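Local coordinates for putative NADH dehydrogenase/NAD(P)H nitroreductase (Parabacteroides distasonis, PDB 3M5K), which binds flavin mononucleotide and probably works as an NAD(P)H-dependent oxidoreductase of the nitroreductase family, at residues 53-57 with 58-62. Numbering follows the deposited sequence.
Sequences IIVTD and RKALD
D57 is the N-cap of the helix starting at R58 and holds its first turn by two hydrogen bonds. Its OD2 accepts from A60 N at 3.0 Å, met from 36° above the carboxylate plane. With CG anti to the backbone N (chi1 -179°), the short side chain runs alongside the outgoing backbone to A60 N, where its charge should suit the helix dipole. D57 O takes L61 N at 3.0 Å, the helix's first i to i+4 bond. An alanine here would remove OD2 and probably leave A60 N without its capping acceptor, the first turn then being likely to fray.

Apolar contact on the buried side joins strand end to helix. V55 CG1 lies 3.8 Å from L61 CD2 and 4.1 Å from A60 CB; the branched valine suits the strand, the long leucine slides past it in the opposite direction, and small A60 fits beside the strand end.

One turn along the helix, R58 grips D62 side-on: NE and NH2 both reach OD1 from the same face of the carboxylate, NH2 in a 2.9 Å salt bridge. R58 NH1 also bonds T77 O.

T56 and D57 thus form the short connection from strand 50-55 into helix 58-67. V55 pairs with A80 and packs on V82 of strand 79-86, L61 touches A80, and N170 of the second subunit accepts from the backbone N of T56 and D57.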
loop_
_atom_site.group_PDB
_atom_site.type_symbol
_atom_site.label_atom_id
_atom_site.label_comp_id
_atom_site.label_asym_id
_atom_site.label_seq_id
_atom_site.Cartn_x
_atom_site.Cartn_y
_atom_site.Cartn_z
ATOM N N ILE A 53 -8.122 -11.075 -9.446
ATOM C CA ILE A 53 -9.296 -11.877 -9.817
ATOM C C ILE A 53 -10.565 -11.019 -9.656
ATOM O O ILE A 53 -10.897 -10.567 -8.548
ATOM C CB ILE A 53 -9.442 -13.173 -8.968
ATOM C CG1 ILE A 53 -8.092 -13.807 -8.576
ATOM C CG2 ILE A 53 -10.448 -14.188 -9.663
ATOM C CD1 ILE A 53 -7.180 -14.295 -9.684
ATOM N N ILE A 54 -11.268 -10.790 -10.765
ATOM C CA ILE A 54 -12.539 -10.081 -10.739
ATOM C C ILE A 54 -13.639 -11.172 -10.552
ATOM O O ILE A 54 -13.791 -12.064 -11.390
ATOM C CB ILE A 54 -12.813 -9.296 -12.051
ATOM C CG1 ILE A 54 -11.696 -8.273 -12.374
ATOM C CG2 ILE A 54 -14.198 -8.633 -11.973
ATOM C CD1 ILE A 54 -11.701 -7.758 -13.810
ATOM N N VAL A 55 -14.369 -11.099 -9.448
ATOM C CA VAL A 55 -15.323 -12.151 -9.100
ATOM C C VAL A 55 -16.714 -11.535 -9.190
ATOM O O VAL A 55 -17.066 -10.642 -8.420
ATOM C CB VAL A 55 -15.088 -12.755 -7.695
ATOM C CG1 VAL A 55 -16.063 -13.971 -7.456
ATOM C CG2 VAL A 55 -13.644 -13.188 -7.500
ATOM N N THR A 56 -17.474 -12.014 -10.172
ATOM C CA THR A 56 -18.880 -11.648 -10.326
ATOM C C THR A 56 -19.834 -12.855 -10.131
ATOM O O THR A 56 -21.011 -12.656 -9.998
ATOM C CB THR A 56 -19.124 -10.998 -11.706
ATOM O OG1 THR A 56 -18.616 -11.870 -12.739
ATOM C CG2 THR A 56 -18.471 -9.577 -11.794
ATOM N N ASP A 57 -19.323 -14.088 -10.088
ATOM C CA ASP A 57 -20.153 -15.274 -9.941
ATOM C C ASP A 57 -20.850 -15.292 -8.561
ATOM O O ASP A 57 -20.202 -15.334 -7.510
ATOM C CB ASP A 57 -19.309 -16.539 -10.105
ATOM C CG ASP A 57 -20.142 -17.832 -9.992
ATOM O OD1 ASP A 57 -20.953 -18.037 -10.895
ATOM O OD2 ASP A 57 -19.952 -18.628 -9.054
ATOM N N ARG A 58 -22.178 -15.264 -8.589
ATOM C CA ARG A 58 -23.003 -15.231 -7.372
ATOM C C ARG A 58 -22.710 -16.358 -6.399
ATOM O O ARG A 58 -22.550 -16.135 -5.197
ATOM C CB ARG A 58 -24.483 -15.258 -7.797
ATOM C CG ARG A 58 -25.492 -15.105 -6.665
ATOM C CD ARG A 58 -25.500 -13.703 -6.174
ATOM N NE ARG A 58 -24.571 -13.488 -5.072
ATOM C CZ ARG A 58 -23.921 -12.345 -4.850
ATOM N NH1 ARG A 58 -24.026 -11.316 -5.682
ATOM N NH2 ARG A 58 -23.159 -12.230 -3.792
ATOM N N LYS A 59 -22.615 -17.582 -6.915
ATOM C CA LYS A 59 -22.333 -18.736 -6.081
ATOM C C LYS A 59 -20.966 -18.583 -5.367
ATOM O O LYS A 59 -20.859 -18.840 -4.168
ATOM C CB LYS A 59 -22.427 -20.027 -6.907
ATOM C CG LYS A 59 -22.259 -21.281 -6.113
ATOM C CD LYS A 59 -23.497 -21.602 -5.297
ATOM C CE LYS A 59 -23.276 -22.870 -4.465
ATOM N NZ LYS A 59 -24.287 -23.033 -3.394
ATOM N N ALA A 60 -19.928 -18.167 -6.104
ATOM C CA ALA A 60 -18.592 -18.018 -5.492
ATOM C C ALA A 60 -18.605 -16.920 -4.423
ATOM O O ALA A 60 -18.029 -17.075 -3.336
ATOM C CB ALA A 60 -17.501 -17.741 -6.582
ATOM N N LEU A 61 -19.267 -15.813 -4.724
ATOM C CA LEU A 61 -19.325 -14.680 -3.796
ATOM C C LEU A 61 -20.038 -15.076 -2.510
ATOM O O LEU A 61 -19.559 -14.808 -1.384
ATOM C CB LEU A 61 -19.993 -13.464 -4.422
ATOM C CG LEU A 61 -19.258 -12.655 -5.502
ATOM C CD1 LEU A 61 -20.215 -11.665 -6.208
ATOM C CD2 LEU A 61 -17.986 -11.965 -4.914
ATOM N N ASP A 62 -21.167 -15.755 -2.679
ATOM C CA ASP A 62 -21.936 -16.232 -1.521
ATOM C C ASP A 62 -21.204 -17.307 -0.700
ATOM O O ASP A 62 -21.293 -17.287 0.496
ATOM C CB ASP A 62 -23.279 -16.797 -1.983
ATOM C CG ASP A 62 -24.235 -15.738 -2.497
ATOM O OD1 ASP A 62 -24.020 -14.541 -2.292
ATOM O OD2 ASP A 62 -25.236 -16.151 -3.138
#